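Local coordinates for magnesium-protoporphyrin O-methyltransferase (Synechocystis sp., PDB 4QDJ), which transfers a methyl group from S-adenosylmethionine to magnesium protoporphyrin IX, making its 13-monomethyl ester during chlorophyll biosynthesis, at residues 61-72 and 80-91; 149-160 and 201-211. All blocks are in the same frame, centred on the assembly; numbering follows the deposited sequence.

The two contacts follow one another along the chain, neither enclosing nor crossing the other. Interaction 1 closes a short loop first: strand 65-69 runs into the loop that carries Gly70, Cys71 and Gly72, helix 77-82 crosses back, and strand 86-91 lies down parallel beside the first. Interaction 2 closes a longer one, bringing helix 195-204 and the start of edge strand 207-216 against helix 142-155 and strand 159-164. Their centres are about 17 Å apart, yet they touch directly: Ala69 CB lies 3.8 Å from Leu152 CD2. Both reach the same seven-stranded Rossmann-like sheet, interaction 1 reaching the cofactor with the C-terminal ends of its two strands and interaction 2 lying toward the 207-216 edge.

Interaction 1: residues 61-72 and 80-91; sequences LPGLLVCDAGCG and LAQAGALVYGSD. With SAM (S-adenosylmethionine), chain B.
Asp91 OD2 is gripped by two donors, Gly72 N at 2.8 Å and SAM O3', also at 2.8 Å. The amide comes to the anti side of the oxygen, 30° out of the carboxylate plane, while Asp91 OD1 takes SAM O2' at 2.5 Å and the backbone N of Ser93. The carboxylate reaches the glycine-rich loop because chi1 (-162°) sets CG opposite the backbone N of Asp91. An acidic residue ending the second strand and holding both ribose hydroxyls, beside a Gly-Cys-Gly turn after the first, is the class I methyltransferase signature within a beta-alpha-beta crossover. From that loop Gly70 O accepts the SAM amino N at 2.7 Å. Behind the site the parallel strands are laced by alternating bonds, among them Tyr88 N to Val66 O. Cys71 N reaches Ser90 O at 2.8 Å. At the far end Leu61 straddles the chain following helix 77-82: Leu61 CD2 rests on Ala83 CB at 3.6 Å and touches Leu80 CD2, the two leucine side chains crossing at about a right angle, while CD1 meets Ala85 CB. Gly63 N donates to Gly84 O, in the Schellman turn ending that helix.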
loop_
_atom_site.group_PDB
_atom_site.type_symbol
_atom_site.label_atom_id
_atom_site.label_comp_id
_atom_site.label_asym_id
_atom_site.label_seq_id
_atom_site.Cartn_x
_atom_site.Cartn_y
_atom_site.Cartn_z
ATOM N N LEU A 61 0.171 -18.027 4.726
ATOM C CA LEU A 61 -0.626 -17.090 3.940
ATOM C C LEU A 61 -2.062 -17.554 3.621
ATOM O O LEU A 61 -2.988 -16.745 3.677
ATOM C CB LEU A 61 0.120 -16.669 2.669
ATOM C CG LEU A 61 -0.436 -15.456 1.921
ATOM C CD1 LEU A 61 -0.570 -14.260 2.854
ATOM C CD2 LEU A 61 0.452 -15.114 0.735
ATOM N N PRO A 62 -2.258 -18.843 3.275
ATOM C CA PRO A 62 -3.646 -19.261 3.043
ATOM C C PRO A 62 -4.533 -19.054 4.267
ATOM O O PRO A 62 -4.245 -19.590 5.338
ATOM C CB PRO A 62 -3.510 -20.755 2.735
ATOM C CG PRO A 62 -2.163 -20.877 2.129
ATOM C CD PRO A 62 -1.303 -19.894 2.874
ATOM N N GLY A 63 -5.588 -18.261 4.104
ATOM C CA GLY A 63 -6.530 -18.004 5.179
ATOM C C GLY A 63 -6.154 -16.834 6.071
ATOM O O GLY A 63 -6.910 -16.467 6.969
ATOM N N LEU A 64 -4.988 -16.244 5.825
ATOM C CA LEU A 64 -4.507 -15.136 6.647
ATOM C C LEU A 64 -5.306 -13.860 6.389
ATOM O O LEU A 64 -5.541 -13.489 5.240
ATOM C CB LEU A 64 -3.024 -14.880 6.376
ATOM C CG LEU A 64 -2.298 -13.970 7.367
ATOM C CD1 LEU A 64 -2.157 -14.669 8.716
ATOM C CD2 LEU A 64 -0.938 -13.556 6.825
ATOM N N LEU A 65 -5.720 -13.187 7.458
ATOM C CA LEU A 65 -6.443 -11.928 7.315
ATOM C C LEU A 65 -5.480 -10.774 7.081
ATOM O O LEU A 65 -4.667 -10.440 7.945
ATOM C CB LEU A 65 -7.326 -11.649 8.533
ATOM C CG LEU A 65 -8.781 -12.110 8.413
ATOM C CD1 LEU A 65 -8.868 -13.628 8.429
ATOM C CD2 LEU A 65 -9.635 -11.502 9.516
ATOM N N VAL A 66 -5.584 -10.168 5.902
ATOM C CA VAL A 66 -4.673 -9.112 5.487
ATOM C C VAL A 66 -5.434 -7.851 5.097
ATOM O O VAL A 66 -6.392 -7.906 4.325
ATOM C CB VAL A 66 -3.817 -9.562 4.283
ATOM C CG1 VAL A 66 -2.891 -8.440 3.826
ATOM C CG2 VAL A 66 -3.022 -10.812 4.631
ATOM N N CYS A 67 -5.003 -6.719 5.643
ATOM C CA CYS A 67 -5.524 -5.420 5.241
ATOM C C CYS A 67 -4.531 -4.758 4.295
ATOM O O CYS A 67 -3.360 -4.594 4.635
ATOM C CB CYS A 67 -5.748 -4.532 6.469
ATOM S SG CYS A 67 -6.163 -2.806 6.101
ATOM N N ASP A 68 -5.001 -4.397 3.103
ATOM C CA ASP A 68 -4.194 -3.677 2.121
ATOM C C ASP A 68 -4.714 -2.245 2.046
ATOM O O ASP A 68 -5.675 -1.959 1.330
ATOM C CB ASP A 68 -4.290 -4.368 0.755
ATOM C CG ASP A 68 -3.332 -3.792 -0.279
ATOM O OD1 ASP A 68 -2.515 -2.910 0.062
ATOM O OD2 ASP A 68 -3.392 -4.245 -1.445
ATOM N N ALA A 69 -4.081 -1.355 2.808
ATOM C CA ALA A 69 -4.537 0.027 2.942
ATOM C C ALA A 69 -3.914 0.933 1.884
ATOM O O ALA A 69 -2.693 1.054 1.803
ATOM C CB ALA A 69 -4.218 0.545 4.335
ATOM N N GLY A 70 -4.761 1.579 1.087
ATOM C CA GLY A 70 -4.303 2.337 -0.063
ATOM C C GLY A 70 -3.942 1.381 -1.185
ATOM O O GLY A 70 -2.866 1.471 -1.776
ATOM N N CYS A 71 -4.863 0.469 -1.480
ATOM C CA CYS A 71 -4.585 -0.676 -2.347
ATOM C C CYS A 71 -4.417 -0.342 -3.830
ATOM O O CYS A 71 -3.993 -1.195 -4.610
ATOM C CB CYS A 71 -5.678 -1.735 -2.182
ATOM S SG CYS A 71 -7.315 -1.205 -2.745
ATOM N N GLY A 72 -4.754 0.882 -4.221
ATOM C CA GLY A 72 -4.638 1.282 -5.612
ATOM C C GLY A 72 -5.505 0.425 -6.515
ATOM O O GLY A 72 -6.682 0.211 -6.227
ATOM N N LEU A 80 -1.955 -11.617 -3.510
ATOM C CA LEU A 80 -2.123 -12.184 -2.173
ATOM C C LEU A 80 -3.361 -13.077 -2.118
ATOM O O LEU A 80 -3.331 -14.152 -1.523
ATOM C CB LEU A 80 -2.197 -11.092 -1.103
ATOM C CG LEU A 80 -0.884 -10.355 -0.822
ATOM C CD1 LEU A 80 -1.069 -9.351 0.307
ATOM C CD2 LEU A 80 0.227 -11.345 -0.483
ATOM N N ALA A 81 -4.443 -12.632 -2.752
ATOM C CA ALA A 81 -5.667 -13.424 -2.811
ATOM C C ALA A 81 -5.452 -14.700 -3.620
ATOM O O ALA A 81 -5.971 -15.760 -3.270
ATOM C CB ALA A 81 -6.806 -12.606 -3.399
ATOM N N GLN A 82 -4.686 -14.589 -4.702
ATOM C CA GLN A 82 -4.337 -15.746 -5.520
ATOM C C GLN A 82 -3.595 -16.793 -4.697
ATOM O O GLN A 82 -3.738 -17.996 -4.929
ATOM C CB GLN A 82 -3.486 -15.317 -6.722
ATOM C CG GLN A 82 -4.278 -14.622 -7.819
ATOM C CD GLN A 82 -3.404 -14.057 -8.927
ATOM O OE1 GLN A 82 -2.382 -13.421 -8.666
ATOM N NE2 GLN A 82 -3.806 -14.288 -10.173
ATOM N N ALA A 83 -2.811 -16.328 -3.727
ATOM C CA ALA A 83 -2.038 -17.215 -2.862
ATOM C C ALA A 83 -2.850 -17.721 -1.669
ATOM O O ALA A 83 -2.335 -18.461 -0.828
ATOM C CB ALA A 83 -0.765 -16.522 -2.392
ATOM N N GLY A 84 -4.114 -17.315 -1.592
ATOM C CA GLY A 84 -5.012 -17.828 -0.572
ATOM C C GLY A 84 -5.331 -16.913 0.600
ATOM O O GLY A 84 -6.103 -17.290 1.482
ATOM N N ALA A 85 -4.751 -15.719 0.625
ATOM C CA ALA A 85 -5.013 -14.790 1.725
ATOM C C ALA A 85 -6.444 -14.272 1.684
ATOM O O ALA A 85 -7.062 -14.209 0.621
ATOM C CB ALA A 85 -4.034 -13.626 1.690
ATOM N N LEU A 86 -6.968 -13.916 2.853
ATOM C CA LEU A 86 -8.246 -13.229 2.942
ATOM C C LEU A 86 -7.948 -11.742 2.975
ATOM O O LEU A 86 -7.586 -11.195 4.016
ATOM C CB LEU A 86 -9.007 -13.658 4.196
ATOM C CG LEU A 86 -9.273 -15.160 4.285
ATOM C CD1 LEU A 86 -10.127 -15.485 5.500
ATOM C CD2 LEU A 86 -9.928 -15.660 3.003
ATOM N N VAL A 87 -8.085 -11.101 1.819
ATOM C CA VAL A 87 -7.597 -9.743 1.628
ATOM C C VAL A 87 -8.711 -8.707 1.678
ATOM O O VAL A 87 -9.738 -8.838 1.008
ATOM C CB VAL A 87 -6.852 -9.608 0.282
ATOM C CG1 VAL A 87 -6.329 -8.189 0.100
ATOM C CG2 VAL A 87 -5.717 -10.616 0.204
ATOM N N TYR A 88 -8.490 -7.674 2.481
ATOM C CA TYR A 88 -9.412 -6.558 2.587
ATOM C C TYR A 88 -8.684 -5.313 2.114
ATOM O O TYR A 88 -7.886 -4.732 2.847
ATOM C CB TYR A 88 -9.900 -6.406 4.033
ATOM C CG TYR A 88 -10.697 -7.601 4.513
ATOM C CD1 TYR A 88 -10.070 -8.802 4.821
ATOM C CD2 TYR A 88 -12.076 -7.533 4.640
ATOM C CE1 TYR A 88 -10.796 -9.900 5.243
ATOM C CE2 TYR A 88 -12.810 -8.626 5.058
ATOM C CZ TYR A 88 -12.165 -9.804 5.362
ATOM O OH TYR A 88 -12.895 -10.891 5.783
ATOM N N GLY A 89 -8.940 -4.930 0.868
ATOM C CA GLY A 89 -8.269 -3.796 0.267
ATOM C C GLY A 89 -9.144 -2.564 0.322
ATOM O O GLY A 89 -10.360 -2.647 0.166
ATOM N N SER A 90 -8.527 -1.416 0.556
ATOM C CA SER A 90 -9.267 -0.167 0.578
ATOM C C SER A 90 -8.411 0.956 0.026
ATOM O O SER A 90 -7.183 0.910 0.103
ATOM C CB SER A 90 -9.727 0.164 1.998
ATOM O OG SER A 90 -8.628 0.196 2.887
ATOM N N ASP A 91 -9.067 1.960 -0.541
ATOM C CA ASP A 91 -8.372 3.099 -1.116
ATOM C C ASP A 91 -9.281 4.315 -1.031
ATOM O O ASP A 91 -10.504 4.190 -1.100
ATOM C CB ASP A 91 -7.994 2.814 -2.570
ATOM C CG ASP A 91 -6.922 3.752 -3.089
ATOM O OD1 ASP A 91 -7.244 4.925 -3.378
ATOM O OD2 ASP A 91 -5.757 3.313 -3.217
HETATM N N SAM B . -0.482 0.520 -2.515
HETATM C CA SAM B . -0.771 0.449 -3.946
HETATM C C SAM B . 0.361 -0.242 -4.693
HETATM O O SAM B . 1.510 -0.230 -4.247
HETATM O OXT SAM B . 0.149 -0.830 -5.754
HETATM C CB SAM B . -1.063 1.825 -4.548
HETATM C CG SAM B . 0.030 2.884 -4.424
HETATM S SD SAM B . -0.423 4.431 -5.263
HETATM C CE SAM B . 1.192 5.221 -5.477
HETATM C "C5'" SAM B . -1.045 5.394 -3.869
HETATM C "C4'" SAM B . -2.493 5.054 -3.553
HETATM O "O4'" SAM B . -2.766 5.439 -2.223
HETATM C "C3'" SAM B . -3.488 5.787 -4.444
HETATM O "O3'" SAM B . -4.362 4.848 -5.024
HETATM C "C2'" SAM B . -4.261 6.680 -3.494
HETATM O "O2'" SAM B . -5.620 6.793 -3.855
HETATM C "C1'" SAM B . -4.073 5.960 -2.169
HETATM N N9 SAM B . -4.227 6.831 -0.998
HETATM C C8 SAM B . -3.672 8.066 -0.797
HETATM N N7 SAM B . -4.072 8.515 0.415
HETATM C C5 SAM B . -4.869 7.582 0.982
HETATM C C6 SAM B . -5.537 7.531 2.196
HETATM N N6 SAM B . -5.453 8.547 3.052
HETATM N N1 SAM B . -6.293 6.421 2.504
HETATM C C2 SAM B . -6.381 5.368 1.615
HETATM N N3 SAM B . -5.717 5.427 0.408
HETATM C C4 SAM B . -4.971 6.516 0.104
#

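Interaction 2: residues 149-160 and 201-211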
loop_
_atom_site.group_PDB
_atom_site.type_symbol
_atom_site.label_atom_id
_atom_site.label_comp_id
_atom_site.label_asym_id
_atom_site.label_seq_id
_atom_site.Cartn_x
_atom_site.Cartn_y
_atom_site.Cartn_z
ATOM N N ILE A 149 0.398 5.901 10.411
ATOM C CA ILE A 149 1.056 4.685 10.875
ATOM C C ILE A 149 0.484 4.222 12.212
ATOM O O ILE A 149 0.247 3.033 12.416
ATOM C CB ILE A 149 2.582 4.879 10.989
ATOM C CG1 ILE A 149 3.192 5.067 9.598
ATOM C CG2 ILE A 149 3.223 3.690 11.688
ATOM C CD1 ILE A 149 4.643 5.487 9.619
ATOM N N SER A 150 0.252 5.168 13.117
ATOM C CA SER A 150 -0.310 4.841 14.421
ATOM C C SER A 150 -1.701 4.227 14.287
ATOM O O SER A 150 -2.045 3.288 15.003
ATOM C CB SER A 150 -0.347 6.078 15.320
ATOM O OG SER A 150 0.965 6.532 15.605
ATOM N N HIS A 151 -2.498 4.747 13.360
ATOM C CA HIS A 151 -3.825 4.185 13.154
ATOM C C HIS A 151 -3.748 2.783 12.558
ATOM O O HIS A 151 -4.454 1.877 12.996
ATOM C CB HIS A 151 -4.692 5.071 12.264
ATOM C CG HIS A 151 -6.089 4.562 12.110
ATOM N ND1 HIS A 151 -7.042 4.701 13.097
ATOM C CD2 HIS A 151 -6.687 3.883 11.104
ATOM C CE1 HIS A 151 -8.172 4.148 12.696
ATOM N NE2 HIS A 151 -7.983 3.641 11.490
ATOM N N LEU A 152 -2.892 2.614 11.557
ATOM C CA LEU A 152 -2.704 1.308 10.936
ATOM C C LEU A 152 -2.212 0.289 11.958
ATOM O O LEU A 152 -2.639 -0.868 11.950
ATOM C CB LEU A 152 -1.725 1.404 9.764
ATOM C CG LEU A 152 -2.218 2.195 8.551
ATOM C CD1 LEU A 152 -1.120 2.300 7.508
ATOM C CD2 LEU A 152 -3.462 1.548 7.957
ATOM N N ALA A 153 -1.323 0.732 12.843
ATOM C CA ALA A 153 -0.796 -0.132 13.892
ATOM C C ALA A 153 -1.913 -0.642 14.795
ATOM O O ALA A 153 -1.881 -1.785 15.247
ATOM C CB ALA A 153 0.260 0.603 14.707
ATOM N N SER A 154 -2.913 0.203 15.038
ATOM C CA SER A 154 -4.029 -0.167 15.906
ATOM C C SER A 154 -4.911 -1.245 15.279
ATOM O O SER A 154 -5.710 -1.880 15.966
ATOM C CB SER A 154 -4.872 1.061 16.267
ATOM O OG SER A 154 -5.688 1.469 15.182
ATOM N N LEU A 155 -4.766 -1.446 13.973
ATOM C CA LEU A 155 -5.546 -2.458 13.268
ATOM C C LEU A 155 -4.794 -3.779 13.188
ATOM O O LEU A 155 -5.377 -4.816 12.872
ATOM C CB LEU A 155 -5.879 -1.986 11.850
ATOM C CG LEU A 155 -6.466 -0.582 11.692
ATOM C CD1 LEU A 155 -6.713 -0.284 10.219
ATOM C CD2 LEU A 155 -7.746 -0.432 12.502
ATOM N N ALA A 156 -3.495 -3.738 13.469
ATOM C CA ALA A 156 -2.631 -4.900 13.279
ATOM C C ALA A 156 -2.424 -5.701 14.558
ATOM O O ALA A 156 -1.762 -5.242 15.488
ATOM C CB ALA A 156 -1.287 -4.468 12.706
ATOM N N ASP A 157 -2.984 -6.907 14.591
ATOM C CA ASP A 157 -2.788 -7.806 15.723
ATOM C C ASP A 157 -1.331 -8.237 15.845
ATOM O O ASP A 157 -0.818 -8.407 16.952
ATOM C CB ASP A 157 -3.673 -9.046 15.593
ATOM C CG ASP A 157 -5.135 -8.756 15.864
ATOM O OD1 ASP A 157 -5.431 -7.742 16.532
ATOM O OD2 ASP A 157 -5.989 -9.550 15.416
ATOM N N ARG A 158 -0.663 -8.416 14.709
ATOM C CA ARG A 158 0.683 -8.978 14.724
ATOM C C ARG A 158 1.707 -8.228 13.875
ATOM O O ARG A 158 2.841 -8.020 14.307
ATOM C CB ARG A 158 0.649 -10.450 14.301
ATOM C CG ARG A 158 1.960 -11.183 14.530
ATOM C CD ARG A 158 1.855 -12.642 14.122
ATOM N NE ARG A 158 1.561 -12.780 12.700
ATOM C CZ ARG A 158 2.489 -12.857 11.750
ATOM N NH1 ARG A 158 3.775 -12.814 12.071
ATOM N NH2 ARG A 158 2.130 -12.980 10.481
ATOM N N ARG A 159 1.319 -7.822 12.671
ATOM C CA ARG A 159 2.306 -7.346 11.711
ATOM C C ARG A 159 1.855 -6.143 10.885
ATOM O O ARG A 159 0.717 -6.080 10.422
ATOM C CB ARG A 159 2.730 -8.496 10.790
ATOM C CG ARG A 159 3.659 -8.088 9.663
ATOM C CD ARG A 159 4.219 -9.298 8.939
ATOM N NE ARG A 159 3.169 -10.185 8.449
ATOM C CZ ARG A 159 3.395 -11.309 7.777
ATOM N NH1 ARG A 159 4.640 -11.685 7.510
ATOM N NH2 ARG A 159 2.379 -12.060 7.374
ATOM N N LEU A 160 2.770 -5.192 10.712
ATOM C CA LEU A 160 2.549 -4.033 9.861
ATOM C C LEU A 160 3.702 -3.922 8.866
ATOM O O LEU A 160 4.865 -3.884 9.259
ATOM C CB LEU A 160 2.456 -2.763 10.710
ATOM C CG LEU A 160 2.277 -1.422 9.989
ATOM C CD1 LEU A 160 1.049 -1.443 9.086
ATOM C CD2 LEU A 160 2.181 -0.290 11.003
ATOM N N ILE A 201 8.379 5.850 15.115
ATOM C CA ILE A 201 6.921 5.791 15.155
ATOM C C ILE A 201 6.439 4.356 15.357
ATOM O O ILE A 201 5.524 4.102 16.140
ATOM C CB ILE A 201 6.306 6.375 13.868
ATOM C CG1 ILE A 201 6.701 7.845 13.716
ATOM C CG2 ILE A 201 4.788 6.232 13.879
ATOM C CD1 ILE A 201 6.546 8.372 12.310
ATOM N N LEU A 202 7.066 3.417 14.656
ATOM C CA LEU A 202 6.721 2.007 14.807
ATOM C C LEU A 202 7.021 1.521 16.224
ATOM O O LEU A 202 6.220 0.809 16.828
ATOM C CB LEU A 202 7.457 1.156 13.770
ATOM C CG LEU A 202 6.936 1.295 12.337
ATOM C CD1 LEU A 202 7.892 0.656 11.334
ATOM C CD2 LEU A 202 5.544 0.687 12.214
ATOM N N GLY A 203 8.175 1.922 16.749
ATOM C CA GLY A 203 8.557 1.576 18.107
ATOM C C GLY A 203 7.602 2.143 19.141
ATOM O O GLY A 203 7.264 1.474 20.117
ATOM N N ASP A 204 7.161 3.379 18.922
ATOM C CA ASP A 204 6.214 4.029 19.826
ATOM C C ASP A 204 4.885 3.281 19.873
ATOM O O ASP A 204 4.167 3.331 20.873
ATOM C CB ASP A 204 5.975 5.485 19.414
ATOM C CG ASP A 204 7.169 6.380 19.696
ATOM O OD1 ASP A 204 8.041 5.986 20.500
ATOM O OD2 ASP A 204 7.228 7.487 19.119
ATOM N N ASN A 205 4.562 2.587 18.785
ATOM C CA ASN A 205 3.314 1.838 18.699
ATOM C C ASN A 205 3.455 0.368 19.087
ATOM O O ASN A 205 2.516 -0.414 18.935
ATOM C CB ASN A 205 2.700 1.968 17.304
ATOM C CG ASN A 205 2.052 3.320 17.080
ATOM O OD1 ASN A 205 0.914 3.550 17.494
ATOM N ND2 ASN A 205 2.774 4.223 16.428
ATOM N N GLY A 206 4.632 -0.000 19.581
ATOM C CA GLY A 206 4.854 -1.332 20.116
ATOM C C GLY A 206 5.323 -2.352 19.100
ATOM O O GLY A 206 5.142 -3.555 19.292
ATOM N N PHE A 207 5.933 -1.878 18.020
ATOM C CA PHE A 207 6.418 -2.763 16.967
ATOM C C PHE A 207 7.937 -2.743 16.847
ATOM O O PHE A 207 8.568 -1.694 16.977
ATOM C CB PHE A 207 5.804 -2.379 15.616
ATOM C CG PHE A 207 4.363 -2.772 15.465
ATOM C CD1 PHE A 207 3.366 -2.068 16.119
ATOM C CD2 PHE A 207 4.006 -3.838 14.655
ATOM C CE1 PHE A 207 2.037 -2.426 15.975
ATOM C CE2 PHE A 207 2.678 -4.200 14.505
ATOM C CZ PHE A 207 1.694 -3.492 15.167
ATOM N N SER A 208 8.514 -3.913 16.601
ATOM C CA SER A 208 9.940 -4.018 16.320
ATOM C C SER A 208 10.138 -4.401 14.859
ATOM O O SER A 208 9.258 -4.999 14.243
ATOM C CB SER A 208 10.603 -5.053 17.231
ATOM O OG SER A 208 10.126 -6.357 16.954
ATOM N N ILE A 209 11.289 -4.048 14.304
ATOM C CA ILE A 209 11.559 -4.332 12.901
ATOM C C ILE A 209 12.044 -5.766 12.708
ATOM O O ILE A 209 12.932 -6.233 13.425
ATOM C CB ILE A 209 12.591 -3.348 12.322
ATOM C CG1 ILE A 209 12.126 -1.904 12.534
ATOM C CG2 ILE A 209 12.830 -3.628 10.851
ATOM C CD1 ILE A 209 10.770 -1.606 11.933
ATOM N N ALA A 210 11.439 -6.464 11.751
ATOM C CA ALA A 210 11.876 -7.801 11.373
ATOM C C ALA A 210 12.611 -7.725 10.038
ATOM O O ALA A 210 13.700 -7.160 9.961
ATOM C CB ALA A 210 10.690 -8.746 11.286
ATOM N N ARG A 211 12.016 -8.271 8.981
ATOM C CA ARG A 211 12.637 -8.181 7.663
ATOM C C ARG A 211 12.576 -6.760 7.116
ATOM O O ARG A 211 11.690 -5.981 7.470
ATOM C CB ARG A 211 11.993 -9.161 6.677
ATOM C CG ARG A 211 12.300 -10.614 6.991
ATOM C CD ARG A 211 11.502 -11.572 6.123
ATOM N NE ARG A 211 10.087 -11.556 6.476
ATOM C CZ ARG A 211 9.199 -12.457 6.068
ATOM N NH1 ARG A 211 9.573 -13.462 5.288
ATOM N NH2 ARG A 211 7.932 -12.352 6.447
HETATM O O HOH W 1 -1.473 2.252 17.452
#
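Phe207 opens strand 207-216 just after a Schellman motif ends helix 195-204, and its ring packs against the turn between helix 142-155 and strand 159-164, close to one edge of the Rossmann-like sheet. Its CB points toward that turn, and CG lies beside the backbone N, anti to the carbonyl carbon (chi1 -74°), which carries the ring in among the backbone and small side chains there. Phe207 CE1 meets Ala153 CB at 3.7 Å. At the tip, CZ faces Ala156 CB, with Ala156 O near the ring plane at its edge; this oxygen accepts a hydrogen bond from Arg229 NH2. On the remaining side Phe207 CE2 lies 3.8 Å from Arg158 O and also approaches the amide of Leu160 and its CB. Ala227 and Arg229 of strand 221-229 add to the packing round the ring.

Beyond the ring, Leu202 CD2 touches both Leu160 CD2 and Ile149 CG2, and Ile149 CG2 also touches Ile201 CG2 at 3.7 Å, the two isoleucines crossing at about a right angle. Polar groups join Asn205, just past the end of helix 195-204, to Ser150 within helix 142-155. Asn205 ND2 donates to Ile201 O at 2.8 Å and, in the conformer modelled here, to Ser150 OG, 3.0 Å away and within 12° of the amide plane. A water donates to both Asn205 OD1 and Ser150 O; with the bond to Ile201 O, this should hold the amide's rotation. Farther along, the guanidinium groups of Arg159 and Arg211 meet edge to edge, their planes only 10° apart; Asp58 and Glu226 each form salt bridges to both arginines and so bring Arg159 NH1 within 3.5 Å of Arg211 NH2.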